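Local atomic coordinates of methyltransferase (Streptomyces regensis, PDB entry 5N5D), a protein that probably transfers a methyl group from S-adenosylmethionine to an oxygen atom of an intermediate in the biosynthesis of tomaymycin. Residues P41-S46 against G69-Y74; L89-W94 against V115-G120; V203-I208 against T220-T225. All blocks are in the same frame, centred on the assembly; numbering follows the deposited sequence.

Interaction 1. Residues P41-S46 against G69-Y74. With SAM (S-adenosylmethionine), chain H.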
loop_
_atom_site.group_PDB
_atom_site.type_symbol
_atom_site.label_atom_id
_atom_site.label_comp_id
_atom_site.label_asym_id
_atom_site.label_seq_id
_atom_site.Cartn_x
_atom_site.Cartn_y
_atom_site.Cartn_z
ATOM N N PRO A 41 -6.853 24.604 -2.664
ATOM C CA PRO A 41 -6.553 23.665 -1.579
ATOM C C PRO A 41 -5.364 22.797 -1.962
ATOM O O PRO A 41 -4.976 22.712 -3.129
ATOM C CB PRO A 41 -7.835 22.833 -1.446
ATOM C CG PRO A 41 -8.880 23.546 -2.250
ATOM C CD PRO A 41 -8.149 24.315 -3.301
ATOM N N ASP A 42 -4.777 22.151 -0.957
ATOM C CA ASP A 42 -3.632 21.267 -1.180
ATOM C C ASP A 42 -4.115 19.984 -1.839
ATOM O O ASP A 42 -4.661 19.096 -1.179
ATOM C CB ASP A 42 -2.919 20.966 0.132
ATOM C CG ASP A 42 -1.766 19.997 -0.042
ATOM O OD1 ASP A 42 -1.398 19.693 -1.200
ATOM O OD2 ASP A 42 -1.233 19.521 0.980
ATOM N N LEU A 43 -3.888 19.873 -3.146
ATOM C CA LEU A 43 -4.359 18.741 -3.930
ATOM C C LEU A 43 -3.338 17.619 -4.051
ATOM O O LEU A 43 -3.673 16.558 -4.589
ATOM C CB LEU A 43 -4.737 19.205 -5.336
ATOM C CG LEU A 43 -5.735 20.356 -5.428
ATOM C CD1 LEU A 43 -6.005 20.685 -6.887
ATOM C CD2 LEU A 43 -7.028 20.012 -4.701
ATOM N N ALA A 44 -2.114 17.819 -3.577
ATOM C CA ALA A 44 -1.060 16.837 -3.769
ATOM C C ALA A 44 -1.169 15.704 -2.758
ATOM O O ALA A 44 -1.666 15.881 -1.642
ATOM C CB ALA A 44 0.310 17.497 -3.637
ATOM N N VAL A 45 -0.695 14.528 -3.158
ATOM C CA VAL A 45 -0.496 13.456 -2.191
ATOM C C VAL A 45 0.382 13.991 -1.067
ATOM O O VAL A 45 1.234 14.867 -1.275
ATOM C CB VAL A 45 0.127 12.202 -2.830
ATOM C CG1 VAL A 45 -0.822 11.596 -3.863
ATOM C CG2 VAL A 45 1.478 12.525 -3.454
ATOM N N SER A 46 0.161 13.473 0.134
ATOM C CA SER A 46 1.013 13.771 1.270
ATOM C C SER A 46 2.396 13.160 1.063
ATOM O O SER A 46 2.619 12.335 0.177
ATOM C CB SER A 46 0.405 13.207 2.546
ATOM O OG SER A 46 0.455 11.790 2.507
ATOM N N GLY A 69 -2.910 13.510 -14.130
ATOM C CA GLY A 69 -3.084 14.561 -13.141
ATOM C C GLY A 69 -1.793 15.036 -12.500
ATOM O O GLY A 69 -1.545 14.748 -11.329
ATOM N N THR A 70 -0.987 15.791 -13.255
ATOM C CA THR A 70 0.314 16.254 -12.769
ATOM C C THR A 70 0.177 17.231 -11.608
ATOM O O THR A 70 0.977 17.195 -10.662
ATOM C CB THR A 70 1.084 16.948 -13.891
ATOM O OG1 THR A 70 0.957 16.214 -15.110
ATOM C CG2 THR A 70 2.554 17.086 -13.515
ATOM N N PHE A 71 -0.804 18.135 -11.686
ATOM C CA PHE A 71 -0.864 19.324 -10.847
ATOM C C PHE A 71 0.515 19.973 -10.794
ATOM O O PHE A 71 1.052 20.348 -11.841
ATOM C CB PHE A 71 -1.407 18.992 -9.447
ATOM C CG PHE A 71 -1.760 20.209 -8.622
ATOM C CD1 PHE A 71 -2.504 21.247 -9.167
ATOM C CD2 PHE A 71 -1.354 20.309 -7.297
ATOM C CE1 PHE A 71 -2.828 22.366 -8.410
ATOM C CE2 PHE A 71 -1.674 21.421 -6.536
ATOM C CZ PHE A 71 -2.411 22.449 -7.091
ATOM N N GLY A 72 1.089 20.134 -9.598
ATOM C CA GLY A 72 2.346 20.826 -9.424
ATOM C C GLY A 72 3.577 19.952 -9.467
ATOM O O GLY A 72 4.685 20.448 -9.240
ATOM N N GLY A 73 3.426 18.665 -9.753
ATOM C CA GLY A 73 4.560 17.782 -9.899
ATOM C C GLY A 73 5.004 17.063 -8.646
ATOM O O GLY A 73 6.036 16.379 -8.684
ATOM N N TYR A 74 4.263 17.175 -7.542
ATOM C CA TYR A 74 4.706 16.552 -6.300
ATOM C C TYR A 74 4.705 15.032 -6.425
ATOM O O TYR A 74 5.732 14.376 -6.221
ATOM C CB TYR A 74 3.841 17.006 -5.113
ATOM C CG TYR A 74 4.391 16.451 -3.830
ATOM C CD1 TYR A 74 5.404 17.114 -3.143
ATOM C CD2 TYR A 74 3.963 15.227 -3.337
ATOM C CE1 TYR A 74 5.954 16.590 -1.989
ATOM C CE2 TYR A 74 4.503 14.697 -2.183
ATOM C CZ TYR A 74 5.505 15.378 -1.515
ATOM O OH TYR A 74 6.050 14.842 -0.372
HETATM N N SAM H . -1.116 13.997 -8.684
HETATM C CA SAM H . -0.879 15.327 -8.086
HETATM C C SAM H . -0.017 15.189 -6.789
HETATM O O SAM H . -0.326 14.263 -6.005
HETATM O OXT SAM H . 0.914 16.004 -6.621
HETATM C CB SAM H . -2.219 16.027 -7.757
HETATM C CG SAM H . -3.192 15.972 -8.929
HETATM S SD SAM H . -4.631 16.980 -8.500
HETATM C CE SAM H . -5.439 15.930 -7.352
HETATM C "C5'" SAM H . -5.737 16.736 -9.932
HETATM C "C4'" SAM H . -5.206 17.373 -11.201
HETATM O "O4'" SAM H . -5.913 16.871 -12.357
HETATM C "C3'" SAM H . -5.318 18.903 -11.244
HETATM O "O3'" SAM H . -4.029 19.465 -11.470
HETATM C "C2'" SAM H . -6.314 19.162 -12.385
HETATM O "O2'" SAM H . -6.030 20.352 -13.112
HETATM C "C1'" SAM H . -6.085 17.937 -13.261
HETATM N N9 SAM H . -7.190 17.606 -14.153
HETATM C C8 SAM H . -8.530 17.680 -13.883
HETATM N N7 SAM H . -9.296 17.254 -14.859
HETATM C C5 SAM H . -8.394 16.872 -15.841
HETATM C C6 SAM H . -8.566 16.311 -17.120
HETATM N N6 SAM H . -9.762 16.032 -17.654
HETATM N N1 SAM H . -7.455 16.031 -17.839
HETATM C C2 SAM H . -6.260 16.303 -17.307
HETATM N N3 SAM H . -5.975 16.833 -16.113
HETATM C C4 SAM H . -7.093 17.092 -15.422
#
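Leu43, Ala44 and Val45 meet Phe71 and Tyr74 around the methionine part of S-adenosylmethionine, where the loop 41-46 faces the glycine-rich loop 69-74 that follows the first strand of this Rossmann-like fold. Asp42 shapes the first loop through an Asx turn, its OD1 accepting from Ala44 N at 3.1 Å. Leu43 then sets CD1 over one face of the Phe71 ring, a CH-pi contact 4.1 Å from the centroid; the two side chains cross nearly at right angles, while Leu43 O lies 3.3 Å from SAM CE, the methyl carbon to be transferred. Ala44 is small enough for its CB to approach Tyr74 CB at 3.9 Å, and both CB atoms touch the carboxylate oxygen SAM OXT, each at 3.4 Å. Val45 N donates almost straight (170°) to the other oxygen, SAM O, at 2.9 Å, and across from it Gly69 O takes a bond from the ligand's amino group. Ser46 ends the loop as N-cap of helix 47-60. The carbonyl oxygens of Val45 and Ser46 approach the ring of Tyr74, whose hydroxyl is bonded to Glu24. With CG anti to the backbone N (chi1 -175°), that ring is carried out to Val45, whose CG2 sits in its plane, at the edge, 3.7 Å from Tyr74 CD2.

Interaction 2. Residues L89-W94 against V115-G120. With SAM (S-adenosylmethionine), chain H.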
loop_
_atom_site.group_PDB
_atom_site.type_symbol
_atom_site.label_atom_id
_atom_site.label_comp_id
_atom_site.label_asym_id
_atom_site.label_seq_id
_atom_site.Cartn_x
_atom_site.Cartn_y
_atom_site.Cartn_z
ATOM N N LEU A 89 8.461 8.606 -17.193
ATOM C CA LEU A 89 7.174 8.987 -16.632
ATOM C C LEU A 89 6.456 9.848 -17.661
ATOM O O LEU A 89 6.977 10.888 -18.080
ATOM C CB LEU A 89 7.349 9.754 -15.319
ATOM C CG LEU A 89 6.063 10.366 -14.754
ATOM C CD1 LEU A 89 5.090 9.280 -14.333
ATOM C CD2 LEU A 89 6.378 11.293 -13.593
ATOM N N VAL A 90 5.283 9.402 -18.086
ATOM C CA VAL A 90 4.419 10.189 -18.953
ATOM C C VAL A 90 3.326 10.748 -18.063
ATOM O O VAL A 90 2.610 9.984 -17.410
ATOM C CB VAL A 90 3.838 9.333 -20.088
ATOM C CG1 VAL A 90 2.933 10.169 -20.988
ATOM C CG2 VAL A 90 4.958 8.702 -20.905
ATOM N N THR A 91 3.202 12.071 -18.002
ATOM C CA THR A 91 2.223 12.678 -17.113
ATOM C C THR A 91 1.383 13.702 -17.863
ATOM O O THR A 91 1.869 14.387 -18.768
ATOM C CB THR A 91 2.908 13.302 -15.879
ATOM O OG1 THR A 91 1.909 13.760 -14.962
ATOM C CG2 THR A 91 3.856 14.436 -16.274
ATOM N N ILE A 92 0.106 13.778 -17.486
ATOM C CA ILE A 92 -0.907 14.560 -18.189
ATOM C C ILE A 92 -1.529 15.566 -17.232
ATOM O O ILE A 92 -1.932 15.212 -16.120
ATOM C CB ILE A 92 -2.019 13.665 -18.769
ATOM C CG1 ILE A 92 -1.432 12.571 -19.658
ATOM C CG2 ILE A 92 -3.030 14.525 -19.536
ATOM C CD1 ILE A 92 -2.449 11.526 -20.102
ATOM N N GLU A 93 -1.687 16.802 -17.706
ATOM C CA GLU A 93 -2.295 17.871 -16.918
ATOM C C GLU A 93 -3.091 18.801 -17.823
ATOM O O GLU A 93 -2.585 19.249 -18.855
ATOM C CB GLU A 93 -1.218 18.661 -16.165
ATOM C CG GLU A 93 -1.715 19.934 -15.484
ATOM C CD GLU A 93 -2.855 19.666 -14.533
ATOM O OE1 GLU A 93 -2.740 18.722 -13.719
ATOM O OE2 GLU A 93 -3.872 20.388 -14.602
ATOM N N TRP A 94 -4.322 19.117 -17.412
ATOM C CA TRP A 94 -5.215 19.959 -18.205
ATOM C C TRP A 94 -4.840 21.438 -18.152
ATOM O O TRP A 94 -4.998 22.144 -19.157
ATOM C CB TRP A 94 -6.654 19.742 -17.719
ATOM C CG TRP A 94 -7.639 20.802 -18.093
ATOM C CD1 TRP A 94 -8.244 21.688 -17.248
ATOM C CD2 TRP A 94 -8.153 21.080 -19.399
ATOM N NE1 TRP A 94 -9.098 22.504 -17.949
ATOM C CE2 TRP A 94 -9.060 22.151 -19.272
ATOM C CE3 TRP A 94 -7.931 20.532 -20.665
ATOM C CZ2 TRP A 94 -9.744 22.684 -20.363
ATOM C CZ3 TRP A 94 -8.610 21.064 -21.748
ATOM C CH2 TRP A 94 -9.506 22.127 -21.589
ATOM N N VAL A 115 10.962 12.501 -17.827
ATOM C CA VAL A 115 9.549 12.860 -17.795
ATOM C C VAL A 115 9.128 13.406 -19.150
ATOM O O VAL A 115 9.824 14.234 -19.747
ATOM C CB VAL A 115 9.242 13.874 -16.679
ATOM C CG1 VAL A 115 7.746 14.166 -16.628
ATOM C CG2 VAL A 115 9.708 13.339 -15.341
ATOM N N GLU A 116 7.978 12.937 -19.620
ATOM C CA GLU A 116 7.322 13.429 -20.823
ATOM C C GLU A 116 5.988 14.017 -20.386
ATOM O O GLU A 116 5.062 13.275 -20.035
ATOM C CB GLU A 116 7.141 12.295 -21.829
ATOM C CG GLU A 116 6.324 12.633 -23.052
ATOM C CD GLU A 116 6.086 11.411 -23.907
ATOM O OE1 GLU A 116 7.068 10.687 -24.178
ATOM O OE2 GLU A 116 4.923 11.161 -24.280
ATOM N N GLN A 117 5.893 15.342 -20.384
ATOM C CA GLN A 117 4.680 16.024 -19.963
ATOM C C GLN A 117 3.766 16.297 -21.151
ATOM O O GLN A 117 4.227 16.633 -22.246
ATOM C CB GLN A 117 5.008 17.347 -19.275
ATOM C CG GLN A 117 5.705 17.199 -17.943
ATOM C CD GLN A 117 5.812 18.521 -17.219
ATOM O OE1 GLN A 117 6.902 19.074 -17.069
ATOM N NE2 GLN A 117 4.676 19.043 -16.773
ATOM N N HIS A 118 2.461 16.180 -20.908
ATOM C CA HIS A 118 1.427 16.520 -21.875
ATOM C C HIS A 118 0.454 17.487 -21.226
ATOM O O HIS A 118 0.118 17.343 -20.047
ATOM C CB HIS A 118 0.677 15.276 -22.361
ATOM C CG HIS A 118 1.533 14.321 -23.130
ATOM N ND1 HIS A 118 1.516 14.250 -24.507
ATOM C CD2 HIS A 118 2.442 13.408 -22.716
ATOM C CE1 HIS A 118 2.376 13.329 -24.907
ATOM N NE2 HIS A 118 2.950 12.802 -23.839
ATOM N N VAL A 119 0.009 18.474 -21.998
ATOM C CA VAL A 119 -0.958 19.463 -21.537
ATOM C C VAL A 119 -2.234 19.281 -22.348
ATOM O O VAL A 119 -2.220 19.413 -23.579
ATOM C CB VAL A 119 -0.412 20.895 -21.671
ATOM C CG1 VAL A 119 -1.485 21.920 -21.330
ATOM C CG2 VAL A 119 0.790 21.079 -20.764
ATOM N N GLY A 120 -3.330 18.997 -21.665
ATOM C CA GLY A 120 -4.622 18.887 -22.315
ATOM C C GLY A 120 -5.538 17.958 -21.542
ATOM O O GLY A 120 -5.208 17.468 -20.464
HETATM N N SAM H . -1.116 13.997 -8.684
HETATM C CA SAM H . -0.879 15.327 -8.086
HETATM C C SAM H . -0.017 15.189 -6.789
HETATM O O SAM H . -0.326 14.263 -6.005
HETATM O OXT SAM H . 0.914 16.004 -6.621
HETATM C CB SAM H . -2.219 16.027 -7.757
HETATM C CG SAM H . -3.192 15.972 -8.929
HETATM S SD SAM H . -4.631 16.980 -8.500
HETATM C CE SAM H . -5.439 15.930 -7.352
HETATM C "C5'" SAM H . -5.737 16.736 -9.932
HETATM C "C4'" SAM H . -5.206 17.373 -11.201
HETATM O "O4'" SAM H . -5.913 16.871 -12.357
HETATM C "C3'" SAM H . -5.318 18.903 -11.244
HETATM O "O3'" SAM H . -4.029 19.465 -11.470
HETATM C "C2'" SAM H . -6.314 19.162 -12.385
HETATM O "O2'" SAM H . -6.030 20.352 -13.112
HETATM C "C1'" SAM H . -6.085 17.937 -13.261
HETATM N N9 SAM H . -7.190 17.606 -14.153
HETATM C C8 SAM H . -8.530 17.680 -13.883
HETATM N N7 SAM H . -9.296 17.254 -14.859
HETATM C C5 SAM H . -8.394 16.872 -15.841
HETATM C C6 SAM H . -8.566 16.311 -17.120
HETATM N N6 SAM H . -9.762 16.032 -17.654
HETATM N N1 SAM H . -7.455 16.031 -17.839
HETATM C C2 SAM H . -6.260 16.303 -17.307
HETATM N N3 SAM H . -5.975 16.833 -16.113
HETATM C C4 SAM H . -7.093 17.092 -15.422
#
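The parallel pairing of Leu89-Glu93 with Val115-Val119 closes a beta-alpha-beta crossover of the Rossmann-like fold, and Glu93, at the end of its strand, is the acidic residue that grips the cofactor's ribose. Five backbone hydrogen bonds hold the strands together, from Glu116 N to Leu89 O at 2.8 Å through to Gly120 N and Glu93 O. Gly120 suits the last rung because its backbone angles would press a side chain against the preceding carbonyl. Thr91 lies alongside Gln117, its CG2 3.7 Å from Gln117 CG and also touching Val115 CG1, while its hydroxyl turns to Thr70 and Glu67. On the other face, Val90 CG1 packs 3.7 Å from His118 CD2. The imidazole is held by Glu116, whose OE2 uses its anti lone pair to accept from His118 NE2 at 2.6 Å, nearly in the ring plane. Bent at chi2 (56°), the Glu93 chain presents both oxygens to the sugar: OE1 takes SAM O3' at 2.7 Å and OE2 takes SAM O2' at 2.6 Å. A leucine in place of Glu93 would probably leave both ribose hydroxyls, and the backbone N of Phe71 and Glu95, without their acceptor. Helix 96-108 lies against the face of Gln117 and Val119, helix 122-125 against that of Ile92 and His118; strand 64-68 flanks 88-93, and 115-119 is the outermost strand on this side of the sheet within the chain.

Interaction 3. Residues V203-I208 against T220-T225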
loop_
_atom_site.group_PDB
_atom_site.type_symbol
_atom_site.label_atom_id
_atom_site.label_comp_id
_atom_site.label_asym_id
_atom_site.label_seq_id
_atom_site.Cartn_x
_atom_site.Cartn_y
_atom_site.Cartn_z
ATOM N N VAL A 203 -8.061 -8.583 -13.756
ATOM C CA VAL A 203 -7.492 -7.578 -12.867
ATOM C C VAL A 203 -8.029 -7.879 -11.478
ATOM O O VAL A 203 -9.159 -8.351 -11.323
ATOM C CB VAL A 203 -7.859 -6.133 -13.292
ATOM C CG1 VAL A 203 -6.918 -5.118 -12.638
ATOM C CG2 VAL A 203 -7.850 -5.981 -14.801
ATOM N N THR A 204 -7.211 -7.624 -10.463
ATOM C CA THR A 204 -7.605 -7.905 -9.093
ATOM C C THR A 204 -7.128 -6.757 -8.216
ATOM O O THR A 204 -6.059 -6.191 -8.462
ATOM C CB THR A 204 -7.043 -9.264 -8.642
ATOM O OG1 THR A 204 -7.516 -9.586 -7.330
ATOM C CG2 THR A 204 -5.528 -9.282 -8.681
ATOM N N ALA A 205 -7.933 -6.382 -7.221
ATOM C CA ALA A 205 -7.728 -5.090 -6.581
ATOM C C ALA A 205 -8.174 -5.094 -5.125
ATOM O O ALA A 205 -8.830 -6.019 -4.642
ATOM C CB ALA A 205 -8.464 -3.987 -7.345
ATOM N N THR A 206 -7.776 -4.036 -4.424
ATOM C CA THR A 206 -8.286 -3.735 -3.097
ATOM C C THR A 206 -8.344 -2.223 -2.945
ATOM O O THR A 206 -7.656 -1.482 -3.651
ATOM C CB THR A 206 -7.421 -4.367 -1.992
ATOM O OG1 THR A 206 -8.125 -4.332 -0.750
ATOM C CG2 THR A 206 -6.087 -3.626 -1.830
ATOM N N SER A 207 -9.187 -1.765 -2.026
ATOM C CA SER A 207 -9.271 -0.351 -1.700
ATOM C C SER A 207 -9.056 -0.162 -0.207
ATOM O O SER A 207 -9.576 -0.929 0.613
ATOM C CB SER A 207 -10.609 0.243 -2.123
ATOM O OG SER A 207 -10.699 0.247 -3.533
ATOM N N ILE A 208 -8.277 0.861 0.128
ATOM C CA ILE A 208 -7.806 1.109 1.482
ATOM C C ILE A 208 -8.217 2.517 1.875
ATOM O O ILE A 208 -7.886 3.481 1.171
ATOM C CB ILE A 208 -6.283 0.944 1.583
ATOM C CG1 ILE A 208 -5.857 -0.472 1.190
ATOM C CG2 ILE A 208 -5.794 1.271 2.992
ATOM C CD1 ILE A 208 -6.374 -1.565 2.105
ATOM N N THR A 220 -7.401 2.966 -4.379
ATOM C CA THR A 220 -7.548 1.625 -4.920
ATOM C C THR A 220 -6.235 1.200 -5.549
ATOM O O THR A 220 -5.611 1.973 -6.281
ATOM C CB THR A 220 -8.660 1.567 -5.968
ATOM O OG1 THR A 220 -9.880 2.003 -5.378
ATOM C CG2 THR A 220 -8.831 0.146 -6.514
ATOM N N LEU A 221 -5.825 -0.025 -5.258
ATOM C CA LEU A 221 -4.642 -0.621 -5.859
ATOM C C LEU A 221 -5.085 -1.850 -6.631
ATOM O O LEU A 221 -5.680 -2.768 -6.055
ATOM C CB LEU A 221 -3.599 -0.984 -4.803
ATOM C CG LEU A 221 -2.245 -1.419 -5.368
ATOM C CD1 LEU A 221 -1.144 -1.128 -4.367
ATOM C CD2 LEU A 221 -2.239 -2.900 -5.740
ATOM N N ALA A 222 -4.803 -1.858 -7.927
ATOM C CA ALA A 222 -5.187 -2.941 -8.814
ATOM C C ALA A 222 -3.954 -3.531 -9.480
ATOM O O ALA A 222 -3.006 -2.816 -9.819
ATOM C CB ALA A 222 -6.169 -2.447 -9.877
ATOM N N LEU A 223 -3.968 -4.849 -9.631
ATOM C CA LEU A 223 -2.933 -5.590 -10.333
ATOM C C LEU A 223 -3.552 -6.206 -11.577
ATOM O O LEU A 223 -4.541 -6.944 -11.483
ATOM C CB LEU A 223 -2.346 -6.679 -9.441
ATOM C CG LEU A 223 -1.308 -7.600 -10.086
ATOM C CD1 LEU A 223 -0.042 -6.838 -10.416
ATOM C CD2 LEU A 223 -1.011 -8.766 -9.153
ATOM N N VAL A 224 -2.987 -5.893 -12.738
ATOM C CA VAL A 224 -3.439 -6.508 -13.977
ATOM C C VAL A 224 -2.854 -7.910 -14.042
ATOM O O VAL A 224 -1.643 -8.099 -13.870
ATOM C CB VAL A 224 -3.026 -5.667 -15.195
ATOM C CG1 VAL A 224 -3.512 -6.320 -16.494
ATOM C CG2 VAL A 224 -3.562 -4.255 -15.076
ATOM N N THR A 225 -3.714 -8.905 -14.246
ATOM C CA THR A 225 -3.258 -10.285 -14.318
ATOM C C THR A 225 -3.421 -10.912 -15.694
ATOM O O THR A 225 -2.701 -11.865 -16.005
ATOM C CB THR A 225 -4.002 -11.146 -13.290
ATOM O OG1 THR A 225 -5.399 -11.165 -13.602
ATOM C CG2 THR A 225 -3.816 -10.587 -11.887
#
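Val203-Ile208 and Thr220-Thr225 form an antiparallel beta hairpin at the C-terminal end of the chain, joining 203-211, the outermost strand of the sheet within this chain, to strand 217-224, which in turn pairs with strand 165-169 of the central sheet. Two hydrogen-bonded pairs alternate here with three non-hydrogen-bonded ones. Thr204 and Leu223 exchange both backbone bonds, the shorter from Leu223 N to Thr204 O at 2.7 Å and nearly straight (176°); Thr206 and Leu221 do the same, with Leu221 N 2.8 Å from Thr206 O. Between these rungs lies the non-hydrogen-bonded pair Ala205 and Ala222, whose CB atoms meet at 3.7 Å. Alanine fits here because the CA atoms come within 4.0 Å of each other and helix 185-198 packs on the same face through Leu197. At the next non-hydrogen-bonded pair, Ser207 OG and Thr220 OG1 share a hydrogen bond of 2.7 Å. Each oxygen stands anti to its own carbonyl carbon (chi1 -67° in Ser207, -58° in Thr220), which brings the two together across the strands. At the far end, the side chains of Thr204 and Thr225 cross at about a right angle, their CG2 methyls 3.9 Å apart. The face carrying Thr204, Thr206 and Leu223 turns to the second subunit, where Thr206 packs on Lys51 and bonds through OG1 to Pro48 O. The face of Val203, Ala205, Thr220 and Val224 packs on the chain's own helices 149-158 and 185-198, and its polar pair, Ser207-Thr220, is satisfied mutually and by His194.

Interactions 1 and 2 build neighbouring walls of one cofactor site, their centres 14 Å apart: the first holds the methionine end of S-adenosylmethionine, the second its ribose and adenine side. They also touch directly, through probable hydrogen bonds from Gly69 N to Ile92 O at 2.8 Å and between Thr70 OG1 and Thr91 OG1 at 2.6 Å, which tie the glycine-rich loop to the strand ending in Glu93. Interaction 3 lies across the centre of the chain, about 23 Å and 24 Å from them between centres. It shares the sheet with interaction 2 but borders the second subunit, meeting there the helix 47-60 that directly follows the subunit's own copy of loop 41-46.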